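Local coordinates for protein probable transcriptional regulator PhnF (Escherichia coli, PDB 2FA1) that is probably a GntR/HutC-family transcriptional regulator of alkylphosphonate uptake and C-P lyase genes, represented here by its C-terminal UTRA effector-binding domain, at residues N4-L14 with T149-E159; Q93-S101 with H134-E143. All coordinates share one frame; numbering follows the deposited sequence.

Contact 1 of 2, residues N4-L14 with T149-E159; sequences NAQARFSQNLL and TRADMIEFTME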
loop_
_atom_site.group_PDB
_atom_site.type_symbol
_atom_site.label_atom_id
_atom_site.label_comp_id
_atom_site.label_asym_id
_atom_site.label_seq_id
_atom_site.Cartn_x
_atom_site.Cartn_y
_atom_site.Cartn_z
ATOM N N ASN A 4 14.788 2.597 -5.627
ATOM C CA ASN A 4 15.163 3.522 -4.601
ATOM C C ASN A 4 13.999 3.644 -3.618
ATOM O O ASN A 4 12.880 3.251 -3.923
ATOM C CB ASN A 4 15.552 4.869 -5.195
ATOM C CG ASN A 4 14.437 5.526 -5.968
ATOM O OD1 ASN A 4 14.244 6.717 -5.856
ATOM N ND2 ASN A 4 13.721 4.765 -6.774
ATOM N N ALA A 5 14.290 4.192 -2.449
ATOM C CA ALA A 5 13.258 4.464 -1.402
ATOM C C ALA A 5 12.808 5.927 -1.470
ATOM O O ALA A 5 13.652 6.789 -1.622
ATOM C CB ALA A 5 13.847 4.139 -0.071
ATOM N N GLN A 6 11.493 6.198 -1.405
ATOM C CA GLN A 6 10.898 7.532 -1.517
ATOM C C GLN A 6 10.712 8.182 -0.149
ATOM O O GLN A 6 10.149 9.284 -0.043
ATOM C CB GLN A 6 9.482 7.478 -2.150
ATOM C CG GLN A 6 9.436 7.049 -3.595
ATOM C CD GLN A 6 8.382 7.791 -4.402
ATOM O OE1 GLN A 6 8.583 8.059 -5.603
ATOM N NE2 GLN A 6 7.232 8.113 -3.758
ATOM N N ALA A 7 11.120 7.459 0.885
ATOM C CA ALA A 7 10.936 7.918 2.247
ATOM C C ALA A 7 12.120 7.493 3.088
ATOM O O ALA A 7 12.840 6.538 2.762
ATOM C CB ALA A 7 9.590 7.410 2.838
ATOM N N ARG A 8 12.302 8.233 4.175
ATOM C CA ARG A 8 13.348 8.004 5.167
ATOM C C ARG A 8 13.381 6.573 5.623
ATOM O O ARG A 8 14.457 5.966 5.597
ATOM C CB ARG A 8 13.148 8.974 6.357
ATOM C CG ARG A 8 14.132 8.861 7.510
ATOM C CD ARG A 8 15.478 9.550 7.245
ATOM N NE ARG A 8 16.518 8.711 7.831
ATOM C CZ ARG A 8 16.922 8.777 9.091
ATOM N NH1 ARG A 8 16.488 9.723 9.924
ATOM N NH2 ARG A 8 17.831 7.916 9.504
ATOM N N PHE A 9 12.232 5.996 6.022
ATOM C CA PHE A 9 12.188 4.622 6.586
ATOM C C PHE A 9 11.357 3.679 5.703
ATOM O O PHE A 9 10.412 4.144 5.113
ATOM C CB PHE A 9 11.544 4.668 7.968
ATOM C CG PHE A 9 12.330 5.492 8.969
ATOM C CD1 PHE A 9 11.899 6.760 9.309
ATOM C CD2 PHE A 9 13.528 5.007 9.490
ATOM C CE1 PHE A 9 12.645 7.593 10.179
ATOM C CE2 PHE A 9 14.272 5.817 10.404
ATOM C CZ PHE A 9 13.818 7.062 10.753
ATOM N N SER A 10 11.670 2.370 5.660
ATOM C CA SER A 10 10.842 1.351 4.911
ATOM C C SER A 10 10.245 0.367 5.877
ATOM O O SER A 10 10.933 -0.079 6.812
ATOM C CB SER A 10 11.663 0.526 3.888
ATOM O OG SER A 10 12.215 1.343 2.870
ATOM N N GLN A 11 8.951 0.050 5.756
ATOM C CA GLN A 11 8.318 -0.984 6.598
ATOM C C GLN A 11 7.689 -2.042 5.692
ATOM O O GLN A 11 6.996 -1.718 4.744
ATOM C CB GLN A 11 7.248 -0.432 7.600
ATOM C CG GLN A 11 7.776 0.273 8.950
ATOM C CD GLN A 11 6.676 1.007 9.811
ATOM O OE1 GLN A 11 6.923 1.393 10.977
ATOM N NE2 GLN A 11 5.464 1.169 9.247
ATOM N N ASN A 12 7.926 -3.313 5.999
ATOM C CA ASN A 12 7.315 -4.405 5.264
ATOM C C ASN A 12 5.793 -4.473 5.463
ATOM O O ASN A 12 5.247 -4.573 6.578
ATOM C CB ASN A 12 8.087 -5.701 5.590
ATOM C CG ASN A 12 7.545 -6.954 4.909
ATOM O OD1 ASN A 12 6.414 -7.039 4.435
ATOM N ND2 ASN A 12 8.409 -7.985 4.876
ATOM N N LEU A 13 5.075 -4.385 4.366
ATOM C CA LEU A 13 3.614 -4.312 4.403
ATOM C C LEU A 13 3.090 -5.598 5.018
ATOM O O LEU A 13 2.074 -5.591 5.684
ATOM C CB LEU A 13 3.055 -4.079 2.969
ATOM C CG LEU A 13 1.536 -3.926 2.853
ATOM C CD1 LEU A 13 1.091 -2.629 3.549
ATOM C CD2 LEU A 13 1.125 -3.913 1.428
ATOM N N LEU A 14 3.793 -6.703 4.829
ATOM C CA LEU A 14 3.286 -7.972 5.347
ATOM C C LEU A 14 3.754 -8.304 6.767
ATOM O O LEU A 14 3.249 -9.284 7.337
ATOM C CB LEU A 14 3.581 -9.131 4.375
ATOM C CG LEU A 14 3.140 -8.890 2.933
ATOM C CD1 LEU A 14 4.006 -9.743 1.983
ATOM C CD2 LEU A 14 1.610 -9.152 2.799
ATOM N N THR A 149 0.427 6.238 9.373
ATOM C CA THR A 149 1.844 6.519 9.286
ATOM C C THR A 149 2.128 7.759 8.497
ATOM O O THR A 149 1.633 7.951 7.416
ATOM C CB THR A 149 2.635 5.455 8.526
ATOM O OG1 THR A 149 1.988 5.163 7.254
ATOM C CG2 THR A 149 2.811 4.162 9.278
ATOM N N ARG A 150 3.024 8.579 9.022
ATOM C CA ARG A 150 3.360 9.819 8.323
ATOM C C ARG A 150 3.979 9.447 6.967
ATOM O O ARG A 150 5.008 8.753 6.861
ATOM C CB ARG A 150 4.481 10.541 9.169
ATOM C CG ARG A 150 3.873 11.355 10.354
ATOM C CD ARG A 150 5.070 12.114 11.034
ATOM N NE ARG A 150 5.693 13.105 10.120
ATOM C CZ ARG A 150 6.384 14.168 10.559
ATOM N NH1 ARG A 150 6.444 14.498 11.856
ATOM N NH2 ARG A 150 6.909 15.046 9.669
ATOM N N ALA A 151 3.307 9.879 5.902
ATOM C CA ALA A 151 3.779 9.488 4.607
ATOM C C ALA A 151 5.055 10.207 4.199
ATOM O O ALA A 151 5.737 9.750 3.263
ATOM C CB ALA A 151 2.681 9.739 3.594
ATOM N N ASP A 152 5.395 11.311 4.897
ATOM C CA ASP A 152 6.690 11.901 4.632
ATOM C C ASP A 152 7.893 11.144 5.214
ATOM O O ASP A 152 9.044 11.547 4.922
ATOM C CB ASP A 152 6.709 13.397 4.992
ATOM C CG ASP A 152 6.509 13.669 6.467
ATOM O OD1 ASP A 152 6.063 12.761 7.166
ATOM O OD2 ASP A 152 6.735 14.817 6.952
ATOM N N MET A 153 7.672 10.062 5.966
ATOM C CA MET A 153 8.726 9.371 6.697
ATOM C C MET A 153 8.755 7.843 6.496
ATOM O O MET A 153 9.739 7.132 6.770
ATOM C CB MET A 153 8.594 9.716 8.189
ATOM C CG MET A 153 8.791 11.183 8.490
ATOM S SD MET A 153 10.538 11.637 8.365
ATOM C CE MET A 153 11.143 10.312 9.333
ATOM N N ILE A 154 7.658 7.295 6.019
ATOM C CA ILE A 154 7.638 5.816 5.831
ATOM C C ILE A 154 7.020 5.414 4.507
ATOM O O ILE A 154 5.974 5.994 4.154
ATOM C CB ILE A 154 6.876 5.130 6.992
ATOM C CG1 ILE A 154 7.665 5.091 8.319
ATOM C CG2 ILE A 154 6.581 3.642 6.642
ATOM C CD1 ILE A 154 6.765 4.785 9.552
ATOM N N GLU A 155 7.697 4.481 3.783
ATOM C CA GLU A 155 7.171 3.822 2.580
ATOM C C GLU A 155 7.032 2.323 2.892
ATOM O O GLU A 155 7.790 1.761 3.711
ATOM C CB GLU A 155 8.141 4.125 1.407
ATOM C CG GLU A 155 8.014 3.189 0.186
ATOM C CD GLU A 155 8.848 3.674 -0.996
ATOM O OE1 GLU A 155 10.088 3.715 -0.830
ATOM O OE2 GLU A 155 8.305 3.991 -2.104
ATOM N N PHE A 156 6.036 1.676 2.310
ATOM C CA PHE A 156 5.821 0.249 2.554
ATOM C C PHE A 156 6.413 -0.548 1.448
ATOM O O PHE A 156 6.355 -0.139 0.301
ATOM C CB PHE A 156 4.342 -0.090 2.662
ATOM C CG PHE A 156 3.710 0.388 3.974
ATOM C CD1 PHE A 156 3.843 -0.384 5.107
ATOM C CD2 PHE A 156 2.954 1.572 4.014
ATOM C CE1 PHE A 156 3.295 0.094 6.365
ATOM C CE2 PHE A 156 2.401 2.045 5.217
ATOM C CZ PHE A 156 2.551 1.289 6.374
ATOM N N THR A 157 6.935 -1.738 1.802
ATOM C CA THR A 157 7.505 -2.596 0.754
ATOM C C THR A 157 6.816 -3.959 0.799
ATOM O O THR A 157 6.326 -4.366 1.845
ATOM C CB THR A 157 9.048 -2.808 0.956
ATOM O OG1 THR A 157 9.268 -3.366 2.249
ATOM C CG2 THR A 157 9.763 -1.462 0.863
ATOM N N MET A 158 6.851 -4.698 -0.301
ATOM C CA MET A 158 6.324 -6.064 -0.231
ATOM C C MET A 158 7.133 -6.908 -1.203
ATOM O O MET A 158 7.489 -6.440 -2.295
ATOM C CB MET A 158 4.808 -6.072 -0.516
ATOM C CG MET A 158 4.202 -7.401 -0.890
ATOM S SD MET A 158 2.432 -7.191 -0.848
ATOM C CE MET A 158 2.359 -5.558 -1.570
ATOM N N GLU A 159 7.522 -8.094 -0.745
ATOM C CA GLU A 159 8.283 -9.030 -1.616
ATOM C C GLU A 159 7.301 -10.081 -2.045
ATOM O O GLU A 159 6.440 -10.543 -1.245
ATOM C CB GLU A 159 9.400 -9.721 -0.836
ATOM C CG GLU A 159 10.453 -8.772 -0.321
ATOM C CD GLU A 159 11.367 -8.344 -1.406
ATOM O OE1 GLU A 159 11.451 -9.103 -2.403
ATOM O OE2 GLU A 159 11.990 -7.257 -1.272
HETATM O O HOH W 1 7.517 10.675 1.016
#
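F9 pairs with I154 in a parallel backbone ladder, F9 N donating to M153 O (2.8 Å) and F9 O accepting from E155 N. The alternation continues through Q11 N to E155 O and T157 N to Q11 O, and closes with L13 N on T157 O (2.8 Å, 178° at the hydrogen). The short strands 9-12 and 154-159 run in the same direction, their axes 40° apart.

The polar side-chain contact belongs to E155. With CG anti to the backbone N (chi1 162°) and an extended chain, its carboxylate reaches Q6, whose N meets E155 OE1 from above the carboxylate plane (2.9 Å). R104 and R130 of the second subunit take OE1 and OE2 in salt bridges, which probably favours the ionised acid. N12 OD1 accepts from L14 N (2.7 Å), an Asx turn where the strand ends.

Apolar contacts follow at the far end. L13 crosses F156 at about a right angle, L13 CD1 lying 3.9 Å from F156 CD1, while L13 CD2 meets M158 CE at 3.6 Å.

Residues 156-159 also pair antiparallel with a strand of the second subunit, making this two-stranded parallel ladder part of a sheet continued across the dimer interface.

Contact 2 of 2, residues Q93-S101 with H134-E143; sequences QTGIALRRS and HRDGESSPAE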
loop_
_atom_site.group_PDB
_atom_site.type_symbol
_atom_site.label_atom_id
_atom_site.label_comp_id
_atom_site.label_asym_id
_atom_site.label_seq_id
_atom_site.Cartn_x
_atom_site.Cartn_y
_atom_site.Cartn_z
ATOM N N GLN A 93 3.592 -15.386 24.355
ATOM C CA GLN A 93 2.783 -15.656 25.511
ATOM C C GLN A 93 1.720 -16.737 25.313
ATOM O O GLN A 93 1.380 -17.408 26.349
ATOM C CB GLN A 93 2.021 -14.334 25.984
ATOM C CG GLN A 93 2.906 -13.198 26.492
ATOM C CD GLN A 93 3.600 -13.574 27.795
ATOM O OE1 GLN A 93 4.818 -13.569 27.841
ATOM N NE2 GLN A 93 2.842 -13.936 28.815
ATOM N N THR A 94 1.181 -16.938 24.077
ATOM C CA THR A 94 -0.019 -17.776 23.964
ATOM C C THR A 94 0.122 -18.787 22.857
ATOM O O THR A 94 -0.722 -19.680 22.734
ATOM C CB THR A 94 -1.297 -16.957 23.508
ATOM O OG1 THR A 94 -1.062 -16.406 22.193
ATOM C CG2 THR A 94 -1.600 -15.789 24.489
ATOM N N GLY A 95 1.154 -18.603 22.017
ATOM C CA GLY A 95 1.344 -19.505 20.835
ATOM C C GLY A 95 0.557 -19.063 19.589
ATOM O O GLY A 95 0.688 -19.666 18.525
ATOM N N ILE A 96 -0.295 -18.068 19.748
ATOM C CA ILE A 96 -1.185 -17.585 18.638
ATOM C C ILE A 96 -0.351 -16.785 17.649
ATOM O O ILE A 96 0.293 -15.818 18.031
ATOM C CB ILE A 96 -2.318 -16.732 19.145
ATOM C CG1 ILE A 96 -3.306 -17.558 19.951
ATOM C CG2 ILE A 96 -3.172 -16.265 18.001
ATOM C CD1 ILE A 96 -4.165 -16.699 20.837
ATOM N N ALA A 97 -0.361 -17.181 16.369
ATOM C CA ALA A 97 0.429 -16.401 15.351
ATOM C C ALA A 97 -0.664 -16.004 14.377
ATOM O O ALA A 97 -1.393 -16.821 13.814
ATOM C CB ALA A 97 1.564 -17.215 14.689
ATOM N N LEU A 98 -0.916 -14.712 14.332
ATOM C CA LEU A 98 -1.996 -14.249 13.523
ATOM C C LEU A 98 -1.574 -14.214 12.065
ATOM O O LEU A 98 -0.402 -13.895 11.769
ATOM C CB LEU A 98 -2.340 -12.812 13.955
ATOM C CG LEU A 98 -2.694 -12.787 15.401
ATOM C CD1 LEU A 98 -2.612 -11.318 15.976
ATOM C CD2 LEU A 98 -4.050 -13.372 15.444
ATOM N N ARG A 99 -2.493 -14.560 11.182
ATOM C CA ARG A 99 -2.257 -14.475 9.748
ATOM C C ARG A 99 -3.334 -13.611 9.096
ATOM O O ARG A 99 -4.521 -13.682 9.413
ATOM C CB ARG A 99 -2.253 -15.864 9.114
ATOM C CG ARG A 99 -1.059 -16.701 9.514
ATOM C CD ARG A 99 0.188 -16.317 8.728
ATOM N NE ARG A 99 1.397 -16.376 9.549
ATOM C CZ ARG A 99 1.573 -17.172 10.604
ATOM N NH1 ARG A 99 0.635 -18.043 10.984
ATOM N NH2 ARG A 99 2.716 -17.114 11.266
ATOM N N ARG A 100 -2.868 -12.835 8.147
ATOM C CA ARG A 100 -3.619 -11.775 7.488
ATOM C C ARG A 100 -4.675 -12.330 6.510
ATOM O O ARG A 100 -4.378 -13.212 5.691
ATOM C CB ARG A 100 -2.581 -10.959 6.768
ATOM C CG ARG A 100 -3.058 -9.763 5.982
ATOM C CD ARG A 100 -2.990 -8.472 6.739
ATOM N NE ARG A 100 -1.675 -8.267 7.345
ATOM C CZ ARG A 100 -0.733 -7.506 6.821
ATOM N NH1 ARG A 100 -1.016 -6.790 5.751
ATOM N NH2 ARG A 100 0.480 -7.392 7.413
ATOM N N SER A 101 -5.887 -11.843 6.560
ATOM C CA SER A 101 -6.796 -12.199 5.486
ATOM C C SER A 101 -6.955 -11.104 4.474
ATOM O O SER A 101 -7.049 -11.369 3.248
ATOM C CB SER A 101 -8.186 -12.632 5.948
ATOM O OG SER A 101 -8.933 -11.604 6.531
ATOM N N HIS A 134 -6.341 -13.366 11.505
ATOM C CA HIS A 134 -7.101 -14.579 11.919
ATOM C C HIS A 134 -6.140 -15.524 12.605
ATOM O O HIS A 134 -4.940 -15.494 12.329
ATOM C CB HIS A 134 -7.645 -15.270 10.640
ATOM C CG HIS A 134 -8.836 -14.549 10.054
ATOM N ND1 HIS A 134 -8.703 -13.493 9.166
ATOM C CD2 HIS A 134 -10.168 -14.698 10.263
ATOM C CE1 HIS A 134 -9.908 -13.044 8.845
ATOM N NE2 HIS A 134 -10.813 -13.753 9.487
ATOM N N ARG A 135 -6.663 -16.251 13.590
ATOM C CA ARG A 135 -5.941 -17.416 14.121
ATOM C C ARG A 135 -6.210 -18.477 13.068
ATOM O O ARG A 135 -7.395 -18.747 12.701
ATOM C CB ARG A 135 -6.499 -17.915 15.451
ATOM C CG ARG A 135 -6.479 -16.925 16.540
ATOM C CD ARG A 135 -7.111 -17.518 17.838
ATOM N NE ARG A 135 -6.541 -18.836 18.112
ATOM C CZ ARG A 135 -6.662 -19.503 19.264
ATOM N NH1 ARG A 135 -7.390 -18.999 20.252
ATOM N NH2 ARG A 135 -6.070 -20.703 19.391
ATOM N N ASP A 136 -5.115 -19.003 12.547
ATOM C CA ASP A 136 -5.120 -20.236 11.744
ATOM C C ASP A 136 -6.516 -20.836 11.573
ATOM O O ASP A 136 -7.026 -21.551 12.458
ATOM C CB ASP A 136 -4.172 -21.255 12.367
ATOM C CG ASP A 136 -2.740 -21.099 11.881
ATOM O OD1 ASP A 136 -2.254 -22.041 11.203
ATOM O OD2 ASP A 136 -2.108 -20.057 12.172
ATOM N N GLY A 137 -7.128 -20.499 10.439
ATOM C CA GLY A 137 -8.355 -21.116 9.942
ATOM C C GLY A 137 -9.668 -20.321 9.908
ATOM O O GLY A 137 -10.363 -20.290 8.894
ATOM N N GLU A 138 -10.033 -19.712 11.020
ATOM C CA GLU A 138 -11.450 -19.486 11.316
ATOM C C GLU A 138 -12.113 -18.257 10.687
ATOM O O GLU A 138 -11.476 -17.245 10.403
ATOM C CB GLU A 138 -11.685 -19.433 12.833
ATOM C CG GLU A 138 -10.568 -20.061 13.683
ATOM C CD GLU A 138 -10.265 -19.241 14.959
ATOM O OE1 GLU A 138 -9.064 -19.031 15.242
ATOM O OE2 GLU A 138 -11.201 -18.794 15.662
ATOM N N SER A 139 -13.434 -18.359 10.544
ATOM C CA SER A 139 -14.261 -17.293 9.995
ATOM C C SER A 139 -14.080 -15.993 10.777
ATOM O O SER A 139 -13.648 -15.003 10.189
ATOM C CB SER A 139 -15.731 -17.728 9.922
ATOM O OG SER A 139 -15.897 -18.599 8.830
ATOM N N SER A 140 -14.374 -16.016 12.085
ATOM C CA SER A 140 -14.196 -14.867 12.967
ATOM C C SER A 140 -12.778 -14.268 12.778
ATOM O O SER A 140 -11.778 -14.990 12.979
ATOM C CB SER A 140 -14.362 -15.350 14.412
ATOM O OG SER A 140 -15.627 -15.980 14.662
ATOM N N PRO A 141 -12.646 -12.983 12.314
ATOM C CA PRO A 141 -11.240 -12.516 12.511
ATOM C C PRO A 141 -10.908 -12.423 14.009
ATOM O O PRO A 141 -11.840 -12.352 14.834
ATOM C CB PRO A 141 -11.191 -11.114 11.879
ATOM C CG PRO A 141 -12.511 -10.928 11.189
ATOM C CD PRO A 141 -13.504 -11.992 11.630
ATOM N N ALA A 142 -9.607 -12.422 14.311
ATOM C CA ALA A 142 -9.141 -12.318 15.683
ATOM C C ALA A 142 -8.910 -10.842 15.975
ATOM O O ALA A 142 -9.142 -10.385 17.091
ATOM C CB ALA A 142 -7.850 -13.130 15.917
ATOM N N GLU A 143 -8.441 -10.102 14.964
ATOM C CA GLU A 143 -7.888 -8.748 15.263
ATOM C C GLU A 143 -8.106 -7.864 14.032
ATOM O O GLU A 143 -7.907 -8.357 12.903
ATOM C CB GLU A 143 -6.400 -8.776 15.538
ATOM C CG GLU A 143 -5.735 -7.331 15.839
ATOM C CD GLU A 143 -4.328 -7.207 15.380
ATOM O OE1 GLU A 143 -3.581 -6.420 15.947
ATOM O OE2 GLU A 143 -3.902 -7.776 14.362
#
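H134 N donates to R99 O at 2.8 Å, and R99 N returns a straighter bond to H134 O (2.9 Å, 173° at the hydrogen), lying in that carbonyl's plane. The two bonds define a hydrogen-bonded antiparallel pair between strand 98-109, the outermost strand, within this chain, of the six-stranded antiparallel sheet of the UTRA domain, and its neighbour 125-135. A97 O is buried here with no hydrogen-bonding partner in the model, and residues 136-142 form a loop.

Side chains extend the contact past the backbone pairing. I96 lies against R135, with I96 CG1 3.9 Å above the centre of the R135 guanidinium plane and I96 CG2 on R135 CG (3.7 Å). The R99-D136 salt bridge is long and doubtful, since both residues are modelled in alternate positions.

On the inner side, L98 CD2 touches A142 CB (3.8 Å), while H87 and L90 of helix 86-94 also meet the L98 side chain. A142 and E143 both face N133 in a classic beta bulge. From the bulge itself the E143 carboxylate is held by N133 through OE2 and by H67 and H87 through OE1.

The loop folds back over H134: P141 CB sits 3.5 Å above one face of the imidazole, offset toward its rim, and H134 NE2 makes a weak bond, 3.2 Å long, to S139 O.

Although their centres lie 25 Å apart, the two contacts touch through R100, which belongs to strand 98-109 of contact 2: R100 NH2 makes a probable hydrogen bond, 3.0 Å long, to L13 O of contact 1. Along the chain, contact 2 is nested inside the loop that contact 1 closes. Both reach the same six-stranded sheet, contact 1 through T149 and R150, contact 2 through strands 98-109 and 125-135, with E143 at the start of 143-150. Each also meets the second subunit, contact 1 far more extensively, by strand pairing and salt bridges, and contact 2 through R100 and S101. The R100-L13 bond thus ties the end of the 9-12 ladder to the sheet.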